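Local coordinates for protein SusD homolog (Bacteroides ovatus, PDB 4F53) that probably binds glycans, perhaps mucin O-glycans, at the outer membrane surface as a SusD-like lipoprotein with a TPR-like helical fold, at residues A[50-55]-A[60-65]; A[115-120]-A[160-165]; A[203-208]-A[223-228]; A[267-272]-A[408-413]; A[364-369]-A[381-386]. All coordinates share one frame; numbering follows the deposited sequence.

Interaction 1. Residues A[50-55]-A[60-65]; sequences VDCLMA and GYVADS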
# COMPACT_ATOMS: atom_id res chain seq x y z
N VAL A 50 -6.37 0.03 8.91
CA VAL A 50 -6.15 0.40 7.51
C VAL A 50 -4.88 -0.17 6.92
O VAL A 50 -4.92 -0.56 5.76
CB VAL A 50 -6.26 1.94 7.25
CG1 VAL A 50 -7.67 2.43 7.63
CG2 VAL A 50 -5.19 2.74 7.98
N ASP A 51 -3.78 -0.23 7.68
CA ASP A 51 -2.51 -0.67 7.13
C ASP A 51 -2.14 -2.10 7.47
O ASP A 51 -1.41 -2.75 6.73
CB ASP A 51 -1.39 0.27 7.59
CG ASP A 51 -1.40 1.60 6.85
OD1 ASP A 51 -1.56 1.59 5.58
OD2 ASP A 51 -1.25 2.64 7.52
N CYS A 52 -2.62 -2.59 8.58
CA CYS A 52 -2.23 -3.92 8.97
C CYS A 52 -3.34 -4.93 8.65
O CYS A 52 -3.14 -5.80 7.80
CB CYS A 52 -1.85 -3.96 10.45
SG CYS A 52 -1.26 -5.57 11.02
N LEU A 53 -4.49 -4.81 9.29
CA LEU A 53 -5.58 -5.77 9.13
C LEU A 53 -6.18 -5.74 7.73
O LEU A 53 -6.54 -6.79 7.20
CB LEU A 53 -6.69 -5.52 10.20
CG LEU A 53 -6.35 -5.89 11.65
CD1 LEU A 53 -7.24 -5.10 12.61
CD2 LEU A 53 -6.51 -7.38 11.88
N MSE A 54 -6.31 -4.55 7.13
CA MSE A 54 -6.90 -4.48 5.81
C MSE A 54 -5.85 -4.63 4.71
O MSE A 54 -5.79 -5.69 4.09
CB MSE A 54 -7.72 -3.20 5.62
CG MSE A 54 -8.47 -3.18 4.26
SE MSE A 54 -9.32 -1.49 3.89
CE MSE A 54 -7.71 -0.41 3.43
N ALA A 55 -5.04 -3.58 4.46
CA ALA A 55 -4.07 -3.51 3.38
C ALA A 55 -2.96 -4.59 3.50
O ALA A 55 -2.55 -5.15 2.48
CB ALA A 55 -3.45 -2.13 3.32
N GLY A 60 -0.82 -9.20 0.51
CA GLY A 60 -0.07 -10.43 0.62
C GLY A 60 1.11 -10.34 1.56
O GLY A 60 1.95 -11.25 1.58
N TYR A 61 1.23 -9.24 2.33
CA TYR A 61 2.39 -9.04 3.24
C TYR A 61 2.18 -9.59 4.66
O TYR A 61 3.13 -10.04 5.28
CB TYR A 61 2.71 -7.54 3.42
CG TYR A 61 3.28 -6.79 2.23
CD1 TYR A 61 4.11 -7.43 1.31
CD2 TYR A 61 3.10 -5.42 2.10
CE1 TYR A 61 4.67 -6.74 0.24
CE2 TYR A 61 3.63 -4.72 1.02
CZ TYR A 61 4.44 -5.38 0.11
OH TYR A 61 4.99 -4.69 -0.94
N VAL A 62 0.94 -9.47 5.20
CA VAL A 62 0.70 -9.77 6.61
C VAL A 62 -0.28 -10.88 6.80
O VAL A 62 -1.30 -10.93 6.13
CB VAL A 62 0.21 -8.47 7.36
CG1 VAL A 62 -0.04 -8.74 8.84
CG2 VAL A 62 1.22 -7.34 7.20
N ALA A 63 -0.00 -11.74 7.81
CA ALA A 63 -0.93 -12.78 8.20
C ALA A 63 -1.34 -12.50 9.63
O ALA A 63 -0.49 -12.53 10.52
CB ALA A 63 -0.28 -14.15 8.07
N ASP A 64 -2.62 -12.23 9.86
CA ASP A 64 -3.19 -12.05 11.20
C ASP A 64 -2.91 -13.33 12.01
O ASP A 64 -2.95 -14.43 11.45
CB ASP A 64 -4.69 -11.72 11.12
CG ASP A 64 -5.02 -10.50 10.24
OD1 ASP A 64 -4.28 -9.48 10.32
OD2 ASP A 64 -6.02 -10.58 9.44
N SER A 65 -2.51 -13.16 13.28
CA SER A 65 -2.11 -14.25 14.19
C SER A 65 -2.74 -14.07 15.59
O SER A 65 -2.12 -14.42 16.60
CB SER A 65 -0.58 -14.30 14.30
OG SER A 65 -0.07 -13.06 14.75
O HOH W 1 -3.57 -8.57 8.11
O HOH W 2 -7.88 -8.79 8.35

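Interaction 2. Residues A[115-120]-A[160-165]; sequences LAELYR and LEDLDN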
# COMPACT_ATOMS: atom_id res chain seq x y z
N LEU A 115 1.33 22.08 0.03
CA LEU A 115 1.68 20.88 0.78
C LEU A 115 0.42 20.24 1.39
O LEU A 115 0.26 19.03 1.32
CB LEU A 115 2.69 21.21 1.86
CG LEU A 115 4.12 21.43 1.40
CD1 LEU A 115 4.92 22.04 2.50
CD2 LEU A 115 4.75 20.13 0.93
N ALA A 116 -0.50 21.06 1.95
CA ALA A 116 -1.78 20.59 2.50
C ALA A 116 -2.58 19.84 1.42
O ALA A 116 -3.09 18.76 1.69
CB ALA A 116 -2.58 21.77 3.06
N GLU A 117 -2.63 20.40 0.19
CA GLU A 117 -3.29 19.78 -0.96
C GLU A 117 -2.59 18.49 -1.40
O GLU A 117 -3.27 17.55 -1.78
CB GLU A 117 -3.38 20.75 -2.15
CG GLU A 117 -4.54 20.45 -3.08
CD GLU A 117 -5.91 20.59 -2.45
OE1 GLU A 117 -6.05 21.40 -1.50
OE2 GLU A 117 -6.84 19.89 -2.90
N LEU A 118 -1.24 18.46 -1.35
CA LEU A 118 -0.45 17.27 -1.70
C LEU A 118 -0.81 16.12 -0.74
O LEU A 118 -1.01 15.00 -1.20
CB LEU A 118 1.06 17.57 -1.67
CG LEU A 118 2.02 16.39 -2.00
CD1 LEU A 118 1.81 15.87 -3.41
CD2 LEU A 118 3.46 16.80 -1.81
N TYR A 119 -0.92 16.41 0.59
CA TYR A 119 -1.27 15.41 1.61
C TYR A 119 -2.68 14.91 1.37
O TYR A 119 -2.89 13.71 1.41
CB TYR A 119 -1.13 16.00 3.03
CG TYR A 119 0.26 16.54 3.36
CD1 TYR A 119 1.40 16.01 2.75
CD2 TYR A 119 0.43 17.56 4.29
CE1 TYR A 119 2.67 16.48 3.07
CE2 TYR A 119 1.70 18.05 4.60
CZ TYR A 119 2.81 17.50 4.00
OH TYR A 119 4.05 18.00 4.30
N ARG A 120 -3.61 15.83 1.04
CA ARG A 120 -5.00 15.51 0.69
C ARG A 120 -5.07 14.52 -0.49
O ARG A 120 -5.79 13.54 -0.40
CB ARG A 120 -5.77 16.78 0.32
CG ARG A 120 -7.25 16.56 0.24
CD ARG A 120 -7.88 17.74 -0.42
NE ARG A 120 -9.32 17.54 -0.56
CZ ARG A 120 -10.08 18.17 -1.44
NH1 ARG A 120 -9.54 19.04 -2.28
NH2 ARG A 120 -11.38 17.92 -1.50
N LEU A 160 -4.88 14.94 -10.38
CA LEU A 160 -3.76 15.08 -11.33
C LEU A 160 -3.61 16.54 -11.77
O LEU A 160 -2.48 17.03 -11.82
CB LEU A 160 -3.88 14.12 -12.53
CG LEU A 160 -3.40 12.68 -12.24
CD1 LEU A 160 -4.03 11.66 -13.22
CD2 LEU A 160 -1.85 12.58 -12.29
N GLU A 161 -4.73 17.24 -11.97
CA GLU A 161 -4.73 18.65 -12.35
C GLU A 161 -4.20 19.52 -11.19
O GLU A 161 -3.41 20.44 -11.43
CB GLU A 161 -6.15 19.06 -12.74
CG GLU A 161 -6.29 20.51 -13.14
CD GLU A 161 -7.60 20.88 -13.80
OE1 GLU A 161 -8.21 20.00 -14.46
OE2 GLU A 161 -8.01 22.06 -13.69
N ASP A 162 -4.64 19.25 -9.96
CA ASP A 162 -4.16 19.99 -8.79
C ASP A 162 -2.68 19.68 -8.52
O ASP A 162 -1.93 20.59 -8.18
CB ASP A 162 -5.03 19.70 -7.54
CG ASP A 162 -6.46 20.25 -7.63
OD1 ASP A 162 -6.71 21.13 -8.50
OD2 ASP A 162 -7.32 19.77 -6.88
N LEU A 163 -2.26 18.41 -8.74
CA LEU A 163 -0.88 17.99 -8.56
C LEU A 163 0.06 18.78 -9.52
O LEU A 163 1.13 19.20 -9.08
CB LEU A 163 -0.76 16.47 -8.78
CG LEU A 163 0.56 15.80 -8.42
CD1 LEU A 163 1.06 16.24 -7.05
CD2 LEU A 163 0.41 14.31 -8.53
N ASP A 164 -0.37 19.02 -10.78
CA ASP A 164 0.39 19.83 -11.75
C ASP A 164 0.64 21.25 -11.20
O ASP A 164 1.74 21.78 -11.36
CB ASP A 164 -0.33 19.92 -13.10
CG ASP A 164 0.12 18.89 -14.11
OD1 ASP A 164 1.23 18.34 -13.94
OD2 ASP A 164 -0.63 18.64 -15.09
N ASN A 165 -0.35 21.85 -10.52
CA ASN A 165 -0.21 23.18 -9.93
C ASN A 165 0.70 23.14 -8.70
O ASN A 165 1.49 24.05 -8.54
CB ASN A 165 -1.58 23.79 -9.59
CG ASN A 165 -2.43 24.04 -10.83
OD1 ASN A 165 -1.92 24.40 -11.91
ND2 ASN A 165 -3.74 23.82 -10.73
O HOH W 3 -7.05 18.15 -4.88

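Interaction 3. Residues A[203-208]-A[223-228]; sequences RMAMRT and QLAEEA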
# COMPACT_ATOMS: atom_id res chain seq x y z
N ARG A 203 3.10 7.63 -10.39
CA ARG A 203 2.35 6.53 -9.76
C ARG A 203 0.88 6.57 -10.24
O ARG A 203 0.35 5.55 -10.67
CB ARG A 203 2.43 6.60 -8.22
CG ARG A 203 1.48 5.59 -7.54
CD ARG A 203 1.20 5.93 -6.09
NE ARG A 203 2.29 5.49 -5.21
CZ ARG A 203 2.28 5.67 -3.90
NH1 ARG A 203 1.26 6.29 -3.31
NH2 ARG A 203 3.28 5.20 -3.15
N MSE A 204 0.28 7.75 -10.28
CA MSE A 204 -1.11 7.92 -10.71
C MSE A 204 -1.27 7.77 -12.23
O MSE A 204 -2.28 7.25 -12.66
CB MSE A 204 -1.64 9.25 -10.23
CG MSE A 204 -1.74 9.30 -8.72
SE MSE A 204 -2.58 10.94 -8.16
CE MSE A 204 -4.28 10.69 -8.96
N ALA A 205 -0.27 8.19 -13.03
CA ALA A 205 -0.32 8.01 -14.47
C ALA A 205 -0.25 6.53 -14.79
O ALA A 205 -1.09 6.04 -15.54
CB ALA A 205 0.84 8.75 -15.14
N MSE A 206 0.69 5.79 -14.16
CA MSE A 206 0.82 4.34 -14.36
C MSE A 206 -0.48 3.58 -13.95
O MSE A 206 -0.91 2.65 -14.63
CB MSE A 206 2.03 3.79 -13.59
CG MSE A 206 2.50 2.45 -14.13
SE MSE A 206 3.11 2.62 -16.00
CE MSE A 206 4.55 3.98 -15.70
N ARG A 207 -1.10 4.02 -12.87
CA ARG A 207 -2.37 3.47 -12.36
C ARG A 207 -3.51 3.46 -13.41
O ARG A 207 -4.31 2.52 -13.48
CB ARG A 207 -2.84 4.31 -11.16
CG ARG A 207 -4.02 3.67 -10.41
CD ARG A 207 -3.51 2.79 -9.30
NE ARG A 207 -3.23 3.56 -8.07
CZ ARG A 207 -2.11 3.53 -7.35
NH1 ARG A 207 -1.08 2.77 -7.73
NH2 ARG A 207 -2.03 4.18 -6.21
N THR A 208 -3.58 4.54 -14.21
CA THR A 208 -4.65 4.73 -15.18
C THR A 208 -4.32 4.16 -16.56
O THR A 208 -5.05 4.46 -17.50
CB THR A 208 -4.95 6.22 -15.30
OG1 THR A 208 -3.78 6.88 -15.79
CG2 THR A 208 -5.43 6.85 -13.99
N GLN A 223 1.70 10.60 -21.38
CA GLN A 223 2.16 11.99 -21.32
C GLN A 223 2.41 12.45 -19.89
O GLN A 223 3.42 13.10 -19.64
CB GLN A 223 1.14 12.92 -22.00
CG GLN A 223 1.58 14.39 -22.07
CD GLN A 223 0.67 15.26 -22.91
OE1 GLN A 223 -0.16 14.77 -23.70
NE2 GLN A 223 0.84 16.56 -22.80
N LEU A 224 1.50 12.13 -18.96
CA LEU A 224 1.63 12.52 -17.55
C LEU A 224 2.88 11.87 -16.95
O LEU A 224 3.65 12.53 -16.27
CB LEU A 224 0.37 12.13 -16.76
CG LEU A 224 -0.93 12.87 -17.17
CD1 LEU A 224 -2.16 12.12 -16.71
CD2 LEU A 224 -0.94 14.31 -16.64
N ALA A 225 3.11 10.59 -17.27
CA ALA A 225 4.24 9.80 -16.81
C ALA A 225 5.57 10.38 -17.36
O ALA A 225 6.50 10.60 -16.59
CB ALA A 225 4.07 8.37 -17.24
N GLU A 226 5.61 10.67 -18.68
CA GLU A 226 6.79 11.26 -19.35
C GLU A 226 7.12 12.64 -18.80
O GLU A 226 8.31 12.93 -18.59
CB GLU A 226 6.58 11.32 -20.86
CG GLU A 226 6.56 9.95 -21.51
CD GLU A 226 6.31 9.90 -23.01
OE1 GLU A 226 5.97 10.94 -23.61
OE2 GLU A 226 6.53 8.82 -23.59
N GLU A 227 6.10 13.47 -18.52
CA GLU A 227 6.28 14.82 -17.94
C GLU A 227 6.89 14.75 -16.55
O GLU A 227 7.78 15.52 -16.23
CB GLU A 227 4.94 15.56 -17.86
CG GLU A 227 4.48 16.19 -19.16
CD GLU A 227 3.12 16.87 -19.10
OE1 GLU A 227 2.49 16.88 -18.02
OE2 GLU A 227 2.70 17.42 -20.14
N ALA A 228 6.39 13.84 -15.71
CA ALA A 228 6.84 13.62 -14.32
C ALA A 228 8.34 13.25 -14.29
O ALA A 228 9.09 13.83 -13.52
CB ALA A 228 6.00 12.52 -13.66

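Interaction 4. Residues A[267-272]-A[408-413]; sequences LTCYMN and GAINTN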
# COMPACT_ATOMS: atom_id res chain seq x y z
N LEU A 267 5.27 -13.93 1.32
CA LEU A 267 6.49 -13.15 1.36
C LEU A 267 7.71 -14.03 1.63
O LEU A 267 8.71 -13.86 0.94
CB LEU A 267 6.34 -12.02 2.40
CG LEU A 267 7.28 -10.82 2.35
CD1 LEU A 267 7.27 -10.11 0.99
CD2 LEU A 267 6.92 -9.83 3.41
N THR A 268 7.63 -15.01 2.56
CA THR A 268 8.76 -15.89 2.79
C THR A 268 8.92 -16.90 1.62
O THR A 268 10.04 -17.28 1.31
CB THR A 268 8.72 -16.57 4.18
OG1 THR A 268 7.54 -17.35 4.31
CG2 THR A 268 8.81 -15.54 5.34
N CYS A 269 7.83 -17.28 0.92
CA CYS A 269 7.93 -18.19 -0.24
C CYS A 269 8.79 -17.57 -1.36
O CYS A 269 9.68 -18.24 -1.87
CB CYS A 269 6.54 -18.56 -0.75
SG CYS A 269 5.75 -19.87 0.21
N TYR A 270 8.52 -16.31 -1.73
CA TYR A 270 9.28 -15.61 -2.77
C TYR A 270 10.71 -15.33 -2.33
O TYR A 270 11.64 -15.58 -3.07
CB TYR A 270 8.61 -14.27 -3.14
CG TYR A 270 7.43 -14.41 -4.08
CD1 TYR A 270 7.62 -14.52 -5.45
CD2 TYR A 270 6.12 -14.37 -3.60
CE1 TYR A 270 6.54 -14.63 -6.33
CE2 TYR A 270 5.03 -14.47 -4.47
CZ TYR A 270 5.25 -14.61 -5.83
OH TYR A 270 4.21 -14.67 -6.71
N MSE A 271 10.87 -14.82 -1.09
CA MSE A 271 12.16 -14.37 -0.59
C MSE A 271 13.09 -15.52 -0.26
O MSE A 271 14.28 -15.37 -0.50
CB MSE A 271 11.99 -13.38 0.54
CG MSE A 271 11.33 -12.10 0.03
SE MSE A 271 11.06 -10.81 1.42
CE MSE A 271 12.84 -10.22 1.58
N ASN A 272 12.55 -16.68 0.15
CA ASN A 272 13.37 -17.90 0.34
C ASN A 272 13.82 -18.44 -1.01
O ASN A 272 14.99 -18.73 -1.16
CB ASN A 272 12.61 -18.99 1.13
CG ASN A 272 12.56 -18.70 2.61
OD1 ASN A 272 13.37 -17.95 3.14
ND2 ASN A 272 11.67 -19.32 3.33
N GLY A 408 0.03 -24.80 1.03
CA GLY A 408 -0.55 -24.41 -0.24
C GLY A 408 0.55 -24.15 -1.24
O GLY A 408 1.71 -24.46 -0.98
N ALA A 409 0.20 -23.60 -2.41
CA ALA A 409 1.22 -23.34 -3.42
C ALA A 409 0.91 -22.12 -4.22
O ALA A 409 -0.25 -21.90 -4.58
CB ALA A 409 1.38 -24.53 -4.34
N ILE A 410 1.94 -21.30 -4.49
CA ILE A 410 1.87 -20.13 -5.36
C ILE A 410 2.17 -20.66 -6.77
O ILE A 410 3.21 -21.30 -6.98
CB ILE A 410 2.79 -18.96 -4.95
CG1 ILE A 410 2.38 -18.38 -3.57
CG2 ILE A 410 2.77 -17.86 -6.03
CD1 ILE A 410 3.43 -17.64 -2.85
N ASN A 411 1.27 -20.44 -7.71
CA ASN A 411 1.53 -20.95 -9.05
C ASN A 411 2.16 -19.86 -9.92
O ASN A 411 1.45 -19.03 -10.51
CB ASN A 411 0.24 -21.53 -9.66
CG ASN A 411 -0.33 -22.66 -8.80
OD1 ASN A 411 0.34 -23.66 -8.48
ND2 ASN A 411 -1.57 -22.49 -8.36
N THR A 412 3.50 -19.83 -9.95
CA THR A 412 4.26 -18.83 -10.74
C THR A 412 5.64 -19.38 -11.07
O THR A 412 6.21 -20.11 -10.27
CB THR A 412 4.38 -17.46 -9.99
OG1 THR A 412 5.09 -16.57 -10.83
CG2 THR A 412 5.20 -17.54 -8.68
N ASN A 413 6.21 -18.92 -12.18
CA ASN A 413 7.57 -19.30 -12.58
C ASN A 413 8.49 -18.08 -12.57
O ASN A 413 9.64 -18.18 -13.04
CB ASN A 413 7.58 -19.97 -13.97
CG ASN A 413 7.67 -21.47 -13.91
OD1 ASN A 413 8.59 -22.04 -13.31
ND2 ASN A 413 6.72 -22.14 -14.56

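Interaction 5. Residues A[364-369]-A[381-386]; sequences EGIRLS and NYLAST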
# COMPACT_ATOMS: atom_id res chain seq x y z
N GLU A 364 18.00 -1.20 -11.33
CA GLU A 364 18.14 -0.03 -10.50
C GLU A 364 17.16 -0.08 -9.30
O GLU A 364 17.57 0.26 -8.19
CB GLU A 364 17.96 1.28 -11.32
CG GLU A 364 18.18 2.57 -10.53
CD GLU A 364 19.52 2.80 -9.82
OE1 GLU A 364 20.45 2.00 -10.01
OE2 GLU A 364 19.63 3.79 -9.06
N GLY A 365 15.92 -0.55 -9.51
CA GLY A 365 14.93 -0.68 -8.44
C GLY A 365 15.39 -1.66 -7.37
O GLY A 365 15.28 -1.38 -6.17
N ILE A 366 15.95 -2.80 -7.78
CA ILE A 366 16.51 -3.81 -6.88
C ILE A 366 17.72 -3.23 -6.11
O ILE A 366 17.77 -3.37 -4.89
CB ILE A 366 16.87 -5.12 -7.65
CG1 ILE A 366 15.59 -5.73 -8.29
CG2 ILE A 366 17.62 -6.13 -6.73
CD1 ILE A 366 15.81 -6.92 -9.26
N ARG A 367 18.65 -2.53 -6.80
CA ARG A 367 19.81 -1.89 -6.16
C ARG A 367 19.36 -0.85 -5.13
O ARG A 367 19.90 -0.83 -4.03
CB ARG A 367 20.73 -1.21 -7.20
CG ARG A 367 21.45 -2.18 -8.14
CD ARG A 367 22.19 -1.46 -9.27
NE ARG A 367 22.79 -2.39 -10.23
CZ ARG A 367 23.93 -3.04 -10.03
NH1 ARG A 367 24.62 -2.87 -8.90
NH2 ARG A 367 24.40 -3.87 -10.95
N LEU A 368 18.36 -0.01 -5.49
CA LEU A 368 17.83 0.99 -4.57
C LEU A 368 17.22 0.32 -3.33
O LEU A 368 17.43 0.82 -2.22
CB LEU A 368 16.79 1.89 -5.26
CG LEU A 368 17.34 2.96 -6.20
CD1 LEU A 368 16.24 3.51 -7.10
CD2 LEU A 368 18.03 4.07 -5.43
N SER A 369 16.51 -0.82 -3.51
CA SER A 369 15.89 -1.52 -2.39
C SER A 369 16.96 -2.11 -1.45
O SER A 369 16.81 -2.01 -0.22
CB SER A 369 14.92 -2.58 -2.90
OG SER A 369 14.36 -3.31 -1.83
N ASN A 381 24.89 -10.94 -7.51
CA ASN A 381 24.52 -12.36 -7.46
C ASN A 381 23.02 -12.49 -7.39
O ASN A 381 22.46 -13.39 -8.00
CB ASN A 381 25.17 -13.13 -6.29
CG ASN A 381 26.68 -13.18 -6.34
OD1 ASN A 381 27.29 -13.54 -7.36
ND2 ASN A 381 27.30 -12.85 -5.23
N TYR A 382 22.35 -11.59 -6.67
CA TYR A 382 20.90 -11.60 -6.56
C TYR A 382 20.27 -11.34 -7.94
O TYR A 382 19.37 -12.09 -8.33
CB TYR A 382 20.41 -10.58 -5.53
CG TYR A 382 18.91 -10.63 -5.34
CD1 TYR A 382 18.32 -11.59 -4.51
CD2 TYR A 382 18.06 -9.73 -6.00
CE1 TYR A 382 16.94 -11.65 -4.35
CE2 TYR A 382 16.68 -9.77 -5.82
CZ TYR A 382 16.12 -10.73 -5.00
OH TYR A 382 14.75 -10.79 -4.85
N LEU A 383 20.78 -10.34 -8.69
CA LEU A 383 20.31 -9.96 -10.03
C LEU A 383 20.40 -11.11 -11.05
O LEU A 383 19.61 -11.15 -11.98
CB LEU A 383 21.10 -8.74 -10.55
CG LEU A 383 20.80 -7.38 -9.86
CD1 LEU A 383 21.77 -6.30 -10.35
CD2 LEU A 383 19.37 -6.94 -10.09
N ALA A 384 21.32 -12.06 -10.84
CA ALA A 384 21.53 -13.23 -11.70
C ALA A 384 20.76 -14.47 -11.22
O ALA A 384 20.79 -15.50 -11.89
CB ALA A 384 23.03 -13.54 -11.77
N SER A 385 20.09 -14.39 -10.08
CA SER A 385 19.35 -15.48 -9.44
C SER A 385 18.23 -16.01 -10.34
O SER A 385 17.48 -15.22 -10.94
CB SER A 385 18.79 -15.02 -8.08
OG SER A 385 17.81 -15.89 -7.54
N THR A 386 18.11 -17.36 -10.43
CA THR A 386 17.06 -18.04 -11.21
C THR A 386 16.23 -19.02 -10.32
O THR A 386 15.58 -19.93 -10.82
CB THR A 386 17.65 -18.76 -12.44
OG1 THR A 386 18.65 -19.68 -12.00
CG2 THR A 386 18.22 -17.79 -13.47

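Interaction 1. Residues A[50-55]-A[60-65]
Between Leu53 and Asp64 a methyl rests in van der Waals contact with a carboxylate oxygen: CD2 of Leu53 lies 3.4 Å from OD1 of Asp64, the two side chains crossing at about a right angle. The second direct touch is purely apolar. SG of Cys52 stands anti to its backbone N (chi1 -177°), a setting that carries the sulfur out to CG1 of Val62 at 4.0 Å. Trp251 of helix 250-257 and Ala261 of strand 261-263 touch both Cys52 and Val62, which places this pair in a shared apolar layer.

No direct hydrogen bond joins the segments; two waters do the polar work instead. Water 1 donates to O of Cys52 at 2.8 Å and to OD1 of Asp64, while water 2 donates to O of Leu53 at 2.7 Å and to OD2 of Asp64 at 2.8 Å. Each carboxylate oxygen therefore reaches a different, consecutive carbonyl of helix 44-58. OD2 also forms a salt bridge with Arg74, a second partner for the charge.

Helix 44-58, which has a wider pi-type turn at 50-54 with Ala55 N bonded to Val50 O at 3.3 Å, runs on between the segments and ends in a Schellman motif at Gly60. The positive phi of that glycine (90°) would press a CB against the preceding carbonyl oxygen. Strand 62-64 then pairs antiparallel with 261-263.

The chemistry implies a buried carboxylate whose charge is probably balanced by the Arg74 salt bridge and whose two oxygens are tied through water to helix carbonyls, beside a small sulfur-and-methyl contact.

Interaction 2. Residues A[115-120]-A[160-165]
Asp162 and Glu117, with 30 and 27 Å² covered, face each other as two carboxylates whose planes stand 89° apart, OE2 of Glu117 lying 4.0 Å from OD2 of Asp162. The likely repulsion is probably eased by water 3, which donates to both: 2.6 Å to OE2 of Glu117 and 2.6 Å to OD2 of Asp162. Positive groups flank the pair. NH1 of Arg120 forms a salt bridge with OE2 of Glu117 at 2.9 Å (157° at the hydrogen); OE2 accepts through its syn lone pair and lies in the guanidinium plane. Lys158 forms a salt bridge with OD2 of Asp162. The other oxygen of Glu117, OE1, is bonded to Tyr100 OH.

The bend at chi2 of Glu117 (63°) folds its carboxylate back within range of Arg120, about one helical turn on. A glutamine here would probably leave Arg120 without its carboxylate mate in this segment.

Beside this polar pair, Leu118 and Leu163 meet through one methyl each, CD1 of Leu118 to CD1 of Leu163 at 3.7 Å, where the CA atoms of Leu118 and Leu163 are 6.9 Å apart.

The contact joins helix 110-131 to helix 152-173. Helix 190-207 covers Leu118 through Trp193, Phe196 and Leu200, and helix 82-106 lies against Arg120 through Phe96 and Tyr100, consistent with the stacked helices of a TPR-like fold.

Interaction 3. Residues A[203-208]-A[223-228]
Leu224 is the first residue of 223-228 to meet the other helix, and it does so with the base of its side chain: CB lies 3.8 Å from CB of Ala205. Its CG is anti to the carbonyl carbon (chi1 -65°), and the branch beyond packs against Leu160 of helix 152-173 instead of reaching Ala205.

Ala225 follows, and here the backbones come closest. CA of Ala225 is 5.4 Å from CA of Ala205, a close spacing that suits the small side chains on both helices. The methyl of Ala205 rests 3.6 Å from N of Ala225 and 3.9 Å from CB of Ala225, so it bears on the backbone as much as on the neighbouring methyl. Trp352 touches Ala225 and also Met206, a selenomethionine.

Ala205 has a second role through its carbonyl. As helix 190-207 ends, O of Ala205 accepts from OG1 of Thr208 at 2.8 Å and from N of Thr208 at 3.2 Å, both arriving from the same face of the carbonyl plane, with OG1 tilted 25° from it.

No hydrogen bond crosses between 203-208 and 223-228. The direct touch is thus apolar, a buried alanine-to-alanine approach, with polar support close by in the salt bridge from Lys201 of helix 190-207 to Glu227.

Interaction 4. Residues A[267-272]-A[408-413]
Tyr270 reaches across to 408-413 and meets two side chains at its hydroxyl end. Ile410 crosses it at about a right angle, with CG2 3.6 Å from OH of Tyr270, and Thr412 points back at Tyr270 head-on, its CG2 also 3.6 Å from OH of Tyr270. CG2 of Thr412 and CD1 of Ile410 lie oblique to the ring. CD1 of Ile410 extends farther back, to 3.9 Å from CE2 of Tyr270 and 3.9 Å from CB of Cys269, bridging two consecutive helix residues.

Torsions explain the methyl of Thr412: with OG1 anti to the backbone N (chi1 -178°), CG2 is turned to Tyr270 and OG1 is left to bond Glu428. The tyrosine hydroxyl in turn is hydrogen-bonded to O of Lys456, so its polar atom is satisfied although two methyls press on it from 408-413. A leucine in place of Tyr270 would probably leave the Lys456 carbonyl without this partner and open a gap beside the methyls of Ile410 and Thr412.

No hydrogen bond spans the two segments. The contact lays the irregular chain between helices 379-383 and 423-438 against helix 265-273, while helix 423-438 itself meets Tyr270 through Thr432 and Trp435.

Interaction 5. Residues A[364-369]-A[381-386]
Torsions set Ile366 up for two partners: CG2 is anti to the backbone N while CG1 is anti to the carbonyl carbon (chi1 -62°), and the two branches diverge toward Tyr382 and Leu383. Two helices consecutive in the chain, helix 358-372 and the short helix 379-383, pack together here in the TPR-like fold of this SusD relative, and the CA atoms of Ile366 and Leu383 come to 7.9 Å.

Leu383 has the most surface covered, 77 Å², and divides its two methyls. CD2 of Leu383 meets CD1 of Ile366 at 3.7 Å, the two side chains running antiparallel alongside one another. Tyr382, whose CG stands anti to the backbone N (chi1 -176°), brings its ring across Ile366 at about a right angle, with CD2 of the Tyr382 ring 3.7 Å from CG2 of Ile366; the methyl sits oblique to the ring plane. The hydroxyl of Tyr382 is hydrogen-bonded to Gln433 of helix 423-438, which probably steadies the far end of the ring.

Packing, without any hydrogen bond across, holds the two segments. Ile366 is also covered by Phe342 of helix 337-349 and by Val379. A bound calcium ion lies about 4 Å from the side chain of Arg367.

Arg367 runs extended from CG to NE and crosses Leu383 at about a right angle, so that CD1 of Leu383 lies over one face of the guanidinium, 3.6 Å from NH2 of Arg367.

Overall arrangement
Interactions 1, 2 and 3 follow one another along the chain; interaction 4 opens after interaction 3, and interaction 5 is nested inside the loop that interaction 4 closes. Interactions 2 and 3, centres about 15 Å apart, touch through Leu160, which packs on Met204 and Leu224; each has one helix of the consecutive pair 152-173 and 190-207. Interactions 1 and 4, centres about 18 Å apart, touch where Tyr61 meets Leu267. Interactions 4 and 5 have centres about 18 Å apart but do not touch, their nearest atoms about 6 Å away. Interactions 2 and 4, centres about 38 Å apart, lie on opposite sides of the chain's centre, so the contacts spread to either side of one largely helical fold.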